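Local coordinates for DNA mismatch repair protein MutS (Thermus aquaticus, PDB 1EWQ), which takes part in DNA mismatch repair, probably by recognising mispaired bases, and has a weak ATPase activity, at residues 161-166 and 188-193; 428-433 and 437-442; 720-725 and 735-740. One frame throughout, in Å; residues are numbered along the deposited sequence.

Interaction 1 of 3, residues 161-166 and 188-193; sequences KSKSAL and GAFLDE
K163 and E193 reach for each other from opposite directions and meet as a salt bridge between the start of helix 163-173 and the second turn of helix 188-197. K163 NZ lies 3.2 Å from E193 OE2 and uses the syn lone pair of that oxygen, the one on the side of OE1, which itself stays farther off at 3.7 Å from NZ. The lysine runs out with CG anti to the backbone N (chi1 -171°) and then bends at chi3 (54°), a kink that swings CE and NZ round to the carboxylate; E193 stays extended beyond CG. OE2 has a second partner in the hydroxyl of Y167, one turn on from K163, so the oxygen is gripped from the same helix twice.

Beneath this polar bridge the packing is apolar. K163 CD comes to the edge of the F190 ring, 4.4 Å from CE1, and the phenylalanine is buried against L180 while L166, also buried, packs on W143, L145 and L160. The bridge itself lies on the outer, partly exposed side, and the nearest CA atoms, those of K163 and F190, remain 10.0 Å apart. Shortening E193 to an alanine is likely to leave the K163 ammonium without its carboxylate and the Y167 hydroxyl without this partner. At the start of the first helix S162 is the N-cap, its OG accepting from A165 N at 3.3 Å. Two helices lying side by side against a mixed beta sheet in this way are consistent with the RNase H-like fold of MutS domain II.

Interaction 2 of 3, residues 428-433 and 437-442; sequences RERERT and TLKVGY
R430 hydrogen-bonds to the backbone of L438 where helix 406-433 turns back into strand 439-443, about 4 Å from the bound DNA between nearest atoms. This helix-turn-strand connection, within the sequence range of domain III, leads into the four-stranded sheet of what is probably the inserted DNA-binding domain IV. From its CB the arginine sets out with CG anti to the carbonyl carbon (chi1 -74°) and runs extended as far as NE. CG rests 4.0 Å from L438 CB; CD passes 3.8 Å from L438 O; NE donates to that oxygen at 2.8 Å, with an N-H...O angle of 145°. NH2 adds a weak bond to the same carbonyl, brushes K439 CG and forms a salt bridge with E426 one turn earlier.

L438 answers with its buried side chain: CD1 sits 3.8 Å from E429 CB, and L450 and Y464 pack around it. The carboxylate of E429 leads elsewhere, OE1 to the hydroxyl of Y464 and OE2 into a salt-bridge network with R428 and R432. T433 touches the leucine with OG1, 3.8 Å from CD1; that hydroxyl also donates to E429 O at 2.8 Å, approaching from the opposite face of the carbonyl plane to T433 N.

Interaction 3 of 3, residues 720-725 and 735-740; sequences GGLVFY and KSYGVE. With SO4 (sulfate ion), chain F.
Apolar packing joins the two segments, and L722 supplies one side of it. Its two methyls divide the work. CD1 pushes against the first turn of helix 738-744, 3.7 Å from both E740 CB and E740 C, the two side chains crossing at about a right angle. CD2 approaches the Y737 ring obliquely, 4.2 Å from CD2 of the tyrosine. Contact with E740 is confined to the base of the glutamate, because its chain bends at chi2 (54°) and carries the carboxylate away to a salt bridge with R756.

Hydrogen bonding does not link the segments; it is directed instead at a sulfate ion, probably from the crystallisation liquor. Y737, the N-cap residue, donates from its backbone N to sulfate O2 at 2.8 Å, with an N-H...O angle of 156°, and more weakly to O1. O2 also lies at the edge of the tyrosine ring. H696 and, from the second subunit, T668 and S669 also bind the ion, so the anion sits at the subunit interface. The amino end of helix 738-744 probably favours an anion here. S736 OG and V739 N both hydrogen-bond to D672 of the second subunit. The Y737 side chain lies about 4 Å from that of P584, in the predicted ATP site.

In the fold of the P-loop ATPase domain, strand 723-730 is an outer strand of its sheet, paired antiparallel with strand 708-716. L722 packs on A715 of that neighbour and on V741 and M744 of helix 738-744, while V739 turns to V752, R756 and L759 of helix 749-762.

How the interactions relate
The three contacts lie in different parts of the chain, in series and without touching. Interactions 1 and 2 have centres 81 Å apart, interactions 1 and 3 45 Å, and interactions 2 and 3 96 Å; interaction 2 lies across the chain's centre from both others. Interaction 2 is the one beside the DNA, its nearest atom about 4 Å from the nucleic acid, against about 36 Å for interaction 1 and about 57 Å for interaction 3. Interaction 3 instead adjoins the predicted ATP site and the second subunit. The DNA-proximal and ATPase-domain contacts thus lie far apart, while interaction 1 is domain II packing away from both sites.

Interaction 1 of 3, residues 161-166 and 188-193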
loop_
_atom_site.group_PDB
_atom_site.type_symbol
_atom_site.label_atom_id
_atom_site.label_comp_id
_atom_site.label_asym_id
_atom_site.label_seq_id
_atom_site.Cartn_x
_atom_site.Cartn_y
_atom_site.Cartn_z
ATOM N N LYS C 161 -10.194 1.737 35.228
ATOM C CA LYS C 161 -9.830 0.699 36.186
ATOM C C LYS C 161 -9.143 -0.517 35.602
ATOM O O LYS C 161 -8.292 -1.123 36.257
ATOM C CB LYS C 161 -11.069 0.257 36.959
ATOM C CG LYS C 161 -12.368 0.622 36.268
ATOM C CD LYS C 161 -12.468 0.004 34.873
ATOM C CE LYS C 161 -13.236 0.941 33.967
ATOM N NZ LYS C 161 -12.612 2.280 34.071
ATOM N N SER C 162 -9.497 -0.886 34.379
ATOM C CA SER C 162 -8.884 -2.053 33.764
ATOM C C SER C 162 -8.127 -1.702 32.493
ATOM O O SER C 162 -8.216 -0.584 31.977
ATOM C CB SER C 162 -9.942 -3.126 33.468
ATOM O OG SER C 162 -10.893 -2.687 32.516
ATOM N N LYS C 163 -7.361 -2.673 32.007
ATOM C CA LYS C 163 -6.572 -2.512 30.797
ATOM C C LYS C 163 -7.531 -2.574 29.616
ATOM O O LYS C 163 -7.348 -1.892 28.606
ATOM C CB LYS C 163 -5.549 -3.640 30.718
ATOM C CG LYS C 163 -4.514 -3.503 29.628
ATOM C CD LYS C 163 -3.468 -4.605 29.772
ATOM C CE LYS C 163 -4.139 -5.978 29.821
ATOM N NZ LYS C 163 -3.156 -7.084 29.907
ATOM N N SER C 164 -8.566 -3.396 29.767
ATOM C CA SER C 164 -9.584 -3.564 28.744
ATOM C C SER C 164 -10.238 -2.225 28.414
ATOM O O SER C 164 -10.330 -1.843 27.248
ATOM C CB SER C 164 -10.656 -4.536 29.232
ATOM O OG SER C 164 -10.799 -5.605 28.325
ATOM N N ALA C 165 -10.694 -1.524 29.448
ATOM C CA ALA C 165 -11.346 -0.233 29.278
ATOM C C ALA C 165 -10.365 0.791 28.722
ATOM O O ALA C 165 -10.736 1.649 27.925
ATOM C CB ALA C 165 -11.917 0.249 30.601
ATOM N N LEU C 166 -9.112 0.708 29.148
ATOM C CA LEU C 166 -8.111 1.636 28.641
ATOM C C LEU C 166 -8.041 1.457 27.132
ATOM O O LEU C 166 -8.247 2.405 26.380
ATOM C CB LEU C 166 -6.734 1.351 29.240
ATOM C CG LEU C 166 -5.590 2.039 28.480
ATOM C CD1 LEU C 166 -5.689 3.563 28.658
ATOM C CD2 LEU C 166 -4.253 1.508 28.977
ATOM N N GLY C 188 7.981 -5.507 29.016
ATOM C CA GLY C 188 8.034 -6.167 27.722
ATOM C C GLY C 188 6.778 -6.878 27.245
ATOM O O GLY C 188 6.462 -6.843 26.060
ATOM N N ALA C 189 6.062 -7.529 28.154
ATOM C CA ALA C 189 4.845 -8.247 27.783
ATOM C C ALA C 189 3.717 -7.280 27.391
ATOM O O ALA C 189 2.956 -7.542 26.460
ATOM C CB ALA C 189 4.400 -9.140 28.930
ATOM N N PHE C 190 3.618 -6.164 28.108
ATOM C CA PHE C 190 2.604 -5.154 27.823
ATOM C C PHE C 190 2.840 -4.582 26.430
ATOM O O PHE C 190 1.963 -4.616 25.571
ATOM C CB PHE C 190 2.691 -4.021 28.852
ATOM C CG PHE C 190 1.804 -2.843 28.538
ATOM C CD1 PHE C 190 0.437 -2.888 28.807
ATOM C CD2 PHE C 190 2.333 -1.697 27.953
ATOM C CE1 PHE C 190 -0.387 -1.806 28.494
ATOM C CE2 PHE C 190 1.517 -0.614 27.637
ATOM C CZ PHE C 190 0.155 -0.669 27.907
ATOM N N LEU C 191 4.047 -4.066 26.221
ATOM C CA LEU C 191 4.434 -3.454 24.958
ATOM C C LEU C 191 4.067 -4.291 23.742
ATOM O O LEU C 191 3.497 -3.775 22.783
ATOM C CB LEU C 191 5.934 -3.163 24.960
ATOM C CG LEU C 191 6.492 -2.418 23.752
ATOM C CD1 LEU C 191 5.698 -1.140 23.502
ATOM C CD2 LEU C 191 7.960 -2.106 24.004
ATOM N N ASP C 192 4.395 -5.577 23.774
ATOM C CA ASP C 192 4.067 -6.457 22.661
ATOM C C ASP C 192 2.562 -6.511 22.445
ATOM O O ASP C 192 2.090 -6.414 21.312
ATOM C CB ASP C 192 4.612 -7.864 22.915
ATOM C CG ASP C 192 6.105 -7.957 22.661
ATOM O OD1 ASP C 192 6.524 -7.787 21.491
ATOM O OD2 ASP C 192 6.859 -8.191 23.631
ATOM N N GLU C 193 1.811 -6.669 23.533
ATOM C CA GLU C 193 0.356 -6.719 23.443
ATOM C C GLU C 193 -0.134 -5.423 22.816
ATOM O O GLU C 193 -0.978 -5.436 21.924
ATOM C CB GLU C 193 -0.279 -6.865 24.825
ATOM C CG GLU C 193 -1.783 -7.120 24.774
ATOM C CD GLU C 193 -2.449 -7.067 26.139
ATOM O OE1 GLU C 193 -3.498 -7.727 26.313
ATOM O OE2 GLU C 193 -1.940 -6.357 27.035
#

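Interaction 2 of 3, residues 428-433 and 437-442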
loop_
_atom_site.group_PDB
_atom_site.type_symbol
_atom_site.label_atom_id
_atom_site.label_comp_id
_atom_site.label_asym_id
_atom_site.label_seq_id
_atom_site.Cartn_x
_atom_site.Cartn_y
_atom_site.Cartn_z
ATOM N N ARG C 428 15.081 57.472 -24.929
ATOM C CA ARG C 428 16.050 58.546 -25.092
ATOM C C ARG C 428 17.226 58.049 -25.938
ATOM O O ARG C 428 17.623 58.693 -26.916
ATOM C CB ARG C 428 16.585 59.006 -23.735
ATOM C CG ARG C 428 17.504 60.220 -23.832
ATOM C CD ARG C 428 18.236 60.502 -22.529
ATOM N NE ARG C 428 19.332 59.562 -22.310
ATOM C CZ ARG C 428 20.078 59.524 -21.208
ATOM N NH1 ARG C 428 19.844 60.378 -20.218
ATOM N NH2 ARG C 428 21.057 58.630 -21.097
ATOM N N GLU C 429 17.773 56.895 -25.562
ATOM C CA GLU C 429 18.912 56.332 -26.268
ATOM C C GLU C 429 18.643 55.883 -27.706
ATOM O O GLU C 429 19.542 55.952 -28.543
ATOM C CB GLU C 429 19.519 55.190 -25.455
ATOM C CG GLU C 429 20.260 55.679 -24.220
ATOM C CD GLU C 429 21.309 56.729 -24.553
ATOM O OE1 GLU C 429 22.286 56.406 -25.258
ATOM O OE2 GLU C 429 21.154 57.885 -24.112
ATOM N N ARG C 430 17.425 55.429 -27.998
ATOM C CA ARG C 430 17.092 55.014 -29.357
ATOM C C ARG C 430 17.230 56.202 -30.297
ATOM O O ARG C 430 17.732 56.068 -31.417
ATOM C CB ARG C 430 15.659 54.483 -29.447
ATOM C CG ARG C 430 15.447 53.099 -28.854
ATOM C CD ARG C 430 14.050 52.563 -29.170
ATOM N NE ARG C 430 13.832 51.240 -28.592
ATOM C CZ ARG C 430 12.720 50.523 -28.738
ATOM N NH1 ARG C 430 11.703 50.993 -29.449
ATOM N NH2 ARG C 430 12.623 49.330 -28.163
ATOM N N GLU C 431 16.786 57.371 -29.836
ATOM C CA GLU C 431 16.855 58.577 -30.650
ATOM C C GLU C 431 18.273 59.152 -30.701
ATOM O O GLU C 431 18.746 59.556 -31.762
ATOM C CB GLU C 431 15.864 59.628 -30.127
ATOM C CG GLU C 431 15.660 60.816 -31.075
ATOM C CD GLU C 431 15.173 60.399 -32.456
ATOM O OE1 GLU C 431 15.797 59.503 -33.069
ATOM O OE2 GLU C 431 14.170 60.971 -32.938
ATOM N N ARG C 432 18.954 59.190 -29.563
ATOM C CA ARG C 432 20.327 59.696 -29.537
ATOM C C ARG C 432 21.222 58.888 -30.487
ATOM O O ARG C 432 21.885 59.445 -31.365
ATOM C CB ARG C 432 20.922 59.594 -28.130
ATOM C CG ARG C 432 20.392 60.575 -27.099
ATOM C CD ARG C 432 21.139 60.355 -25.787
ATOM N NE ARG C 432 20.915 61.425 -24.818
ATOM C CZ ARG C 432 21.629 61.583 -23.702
ATOM N NH1 ARG C 432 22.613 60.733 -23.415
ATOM N NH2 ARG C 432 21.377 62.605 -22.883
ATOM N N THR C 433 21.231 57.572 -30.294
ATOM C CA THR C 433 22.060 56.675 -31.089
ATOM C C THR C 433 21.512 56.376 -32.472
ATOM O O THR C 433 22.268 56.024 -33.372
ATOM C CB THR C 433 22.259 55.316 -30.382
ATOM O OG1 THR C 433 21.030 54.576 -30.412
ATOM C CG2 THR C 433 22.701 55.522 -28.937
ATOM N N THR C 437 16.205 49.356 -32.782
ATOM C CA THR C 437 15.977 48.175 -31.955
ATOM C C THR C 437 16.703 48.163 -30.608
ATOM O O THR C 437 16.707 47.146 -29.917
ATOM C CB THR C 437 16.348 46.893 -32.718
ATOM O OG1 THR C 437 17.681 47.008 -33.230
ATOM C CG2 THR C 437 15.375 46.660 -33.865
ATOM N N LEU C 438 17.320 49.280 -30.229
ATOM C CA LEU C 438 18.019 49.346 -28.943
ATOM C C LEU C 438 17.013 49.053 -27.837
ATOM O O LEU C 438 15.840 49.410 -27.938
ATOM C CB LEU C 438 18.641 50.730 -28.730
ATOM C CG LEU C 438 19.366 51.002 -27.404
ATOM C CD1 LEU C 438 20.309 52.175 -27.575
ATOM C CD2 LEU C 438 18.357 51.276 -26.285
ATOM N N LYS C 439 17.470 48.397 -26.781
ATOM C CA LYS C 439 16.576 48.070 -25.687
ATOM C C LYS C 439 17.186 48.181 -24.311
ATOM O O LYS C 439 18.391 48.047 -24.138
ATOM C CB LYS C 439 16.012 46.649 -25.874
ATOM C CG LYS C 439 14.829 46.591 -26.835
ATOM C CD LYS C 439 14.214 45.196 -26.929
ATOM C CE LYS C 439 15.160 44.209 -27.589
ATOM N NZ LYS C 439 14.522 42.871 -27.790
ATOM N N VAL C 440 16.329 48.460 -23.335
ATOM C CA VAL C 440 16.736 48.516 -21.941
ATOM C C VAL C 440 16.140 47.240 -21.357
ATOM O O VAL C 440 14.922 47.076 -21.323
ATOM C CB VAL C 440 16.143 49.731 -21.199
ATOM C CG1 VAL C 440 16.268 49.521 -19.688
ATOM C CG2 VAL C 440 16.878 51.005 -21.614
ATOM N N GLY C 441 16.993 46.324 -20.922
ATOM C CA GLY C 441 16.495 45.085 -20.366
ATOM C C GLY C 441 17.009 44.871 -18.967
ATOM O O GLY C 441 17.680 45.742 -18.397
ATOM N N TYR C 442 16.707 43.701 -18.412
ATOM C CA TYR C 442 17.141 43.379 -17.063
ATOM C C TYR C 442 17.199 41.877 -16.760
ATOM O O TYR C 442 16.392 41.102 -17.262
ATOM C CB TYR C 442 16.196 44.060 -16.055
ATOM C CG TYR C 442 16.430 43.623 -14.627
ATOM C CD1 TYR C 442 17.248 44.367 -13.778
ATOM C CD2 TYR C 442 15.919 42.408 -14.155
ATOM C CE1 TYR C 442 17.563 43.912 -12.505
ATOM C CE2 TYR C 442 16.230 41.943 -12.885
ATOM C CZ TYR C 442 17.056 42.698 -12.066
ATOM O OH TYR C 442 17.398 42.234 -10.819
#

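Interaction 3 of 3, residues 720-725 and 735-740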
loop_
_atom_site.group_PDB
_atom_site.type_symbol
_atom_site.label_atom_id
_atom_site.label_comp_id
_atom_site.label_asym_id
_atom_site.label_seq_id
_atom_site.Cartn_x
_atom_site.Cartn_y
_atom_site.Cartn_z
ATOM N N GLY C 720 -36.016 -22.515 -8.439
ATOM C CA GLY C 720 -34.583 -22.355 -8.623
ATOM C C GLY C 720 -33.786 -23.400 -7.865
ATOM O O GLY C 720 -32.762 -23.892 -8.352
ATOM N N GLY C 721 -34.263 -23.738 -6.670
ATOM C CA GLY C 721 -33.593 -24.721 -5.838
ATOM C C GLY C 721 -33.745 -24.361 -4.371
ATOM O O GLY C 721 -34.202 -25.176 -3.559
ATOM N N LEU C 722 -33.363 -23.129 -4.042
ATOM C CA LEU C 722 -33.445 -22.602 -2.683
ATOM C C LEU C 722 -33.422 -21.073 -2.723
ATOM O O LEU C 722 -32.484 -20.467 -3.236
ATOM C CB LEU C 722 -32.269 -23.101 -1.842
ATOM C CG LEU C 722 -32.589 -23.999 -0.643
ATOM C CD1 LEU C 722 -31.345 -24.147 0.215
ATOM C CD2 LEU C 722 -33.715 -23.396 0.174
ATOM N N VAL C 723 -34.455 -20.449 -2.176
ATOM C CA VAL C 723 -34.527 -18.995 -2.166
ATOM C C VAL C 723 -34.588 -18.473 -0.729
ATOM O O VAL C 723 -35.527 -18.774 0.007
ATOM C CB VAL C 723 -35.768 -18.506 -2.953
ATOM C CG1 VAL C 723 -35.829 -16.987 -2.952
ATOM C CG2 VAL C 723 -35.715 -19.035 -4.388
ATOM N N PHE C 724 -33.583 -17.694 -0.334
ATOM C CA PHE C 724 -33.535 -17.140 1.018
ATOM C C PHE C 724 -34.369 -15.869 1.187
ATOM O O PHE C 724 -34.199 -14.898 0.452
ATOM C CB PHE C 724 -32.087 -16.855 1.432
ATOM C CG PHE C 724 -31.209 -18.071 1.428
ATOM C CD1 PHE C 724 -30.498 -18.424 0.289
ATOM C CD2 PHE C 724 -31.145 -18.899 2.544
ATOM C CE1 PHE C 724 -29.734 -19.595 0.261
ATOM C CE2 PHE C 724 -30.389 -20.066 2.527
ATOM C CZ PHE C 724 -29.683 -20.418 1.386
ATOM N N TYR C 725 -35.268 -15.892 2.164
ATOM C CA TYR C 725 -36.123 -14.749 2.457
ATOM C C TYR C 725 -35.597 -13.985 3.675
ATOM O O TYR C 725 -35.415 -14.555 4.757
ATOM C CB TYR C 725 -37.564 -15.207 2.711
ATOM C CG TYR C 725 -38.290 -15.639 1.459
ATOM C CD1 TYR C 725 -38.112 -16.921 0.925
ATOM C CD2 TYR C 725 -39.099 -14.740 0.762
ATOM C CE1 TYR C 725 -38.718 -17.288 -0.281
ATOM C CE2 TYR C 725 -39.708 -15.096 -0.439
ATOM C CZ TYR C 725 -39.513 -16.366 -0.960
ATOM O OH TYR C 725 -40.083 -16.692 -2.171
ATOM N N LYS C 735 -38.096 -25.961 10.450
ATOM C CA LYS C 735 -37.306 -26.898 9.678
ATOM C C LYS C 735 -35.873 -26.379 9.568
ATOM O O LYS C 735 -35.632 -25.177 9.680
ATOM C CB LYS C 735 -37.905 -27.036 8.279
ATOM C CG LYS C 735 -39.395 -27.350 8.280
ATOM C CD LYS C 735 -39.988 -27.344 6.878
ATOM C CE LYS C 735 -41.442 -27.809 6.911
ATOM N NZ LYS C 735 -41.994 -28.033 5.537
ATOM N N SER C 736 -34.932 -27.297 9.361
ATOM C CA SER C 736 -33.525 -26.951 9.191
ATOM C C SER C 736 -33.291 -26.945 7.686
ATOM O O SER C 736 -33.988 -27.652 6.962
ATOM C CB SER C 736 -32.647 -28.012 9.829
ATOM O OG SER C 736 -32.983 -29.280 9.297
ATOM N N TYR C 737 -32.334 -26.152 7.210
ATOM C CA TYR C 737 -32.048 -26.106 5.777
ATOM C C TYR C 737 -30.612 -26.492 5.432
ATOM O O TYR C 737 -30.191 -26.388 4.279
ATOM C CB TYR C 737 -32.369 -24.713 5.203
ATOM C CG TYR C 737 -33.852 -24.423 5.129
ATOM C CD1 TYR C 737 -34.536 -23.896 6.225
ATOM C CD2 TYR C 737 -34.593 -24.772 3.996
ATOM C CE1 TYR C 737 -35.923 -23.732 6.199
ATOM C CE2 TYR C 737 -35.979 -24.613 3.961
ATOM C CZ TYR C 737 -36.637 -24.098 5.069
ATOM O OH TYR C 737 -38.005 -23.980 5.058
ATOM N N GLY C 738 -29.873 -26.958 6.434
ATOM C CA GLY C 738 -28.487 -27.353 6.224
ATOM C C GLY C 738 -28.277 -28.298 5.057
ATOM O O GLY C 738 -27.469 -28.035 4.161
ATOM N N VAL C 739 -29.014 -29.403 5.059
ATOM C CA VAL C 739 -28.899 -30.393 3.991
ATOM C C VAL C 739 -29.305 -29.786 2.642
ATOM O O VAL C 739 -28.666 -30.048 1.629
ATOM C CB VAL C 739 -29.759 -31.647 4.308
ATOM C CG1 VAL C 739 -29.658 -32.651 3.178
ATOM C CG2 VAL C 739 -29.277 -32.288 5.600
ATOM N N GLU C 740 -30.354 -28.967 2.640
ATOM C CA GLU C 740 -30.820 -28.315 1.418
ATOM C C GLU C 740 -29.727 -27.394 0.882
ATOM O O GLU C 740 -29.429 -27.394 -0.314
ATOM C CB GLU C 740 -32.085 -27.493 1.696
ATOM C CG GLU C 740 -33.386 -28.284 1.603
ATOM C CD GLU C 740 -33.391 -29.523 2.484
ATOM O OE1 GLU C 740 -33.416 -29.368 3.726
ATOM O OE2 GLU C 740 -33.363 -30.652 1.929
HETATM S S SO4 F . -30.209 -24.409 9.580
HETATM O O1 SO4 F . -30.282 -25.866 9.793
HETATM O O2 SO4 F . -31.241 -23.984 8.619
HETATM O O3 SO4 F . -30.418 -23.737 10.870
HETATM O O4 SO4 F . -28.878 -24.070 9.050
#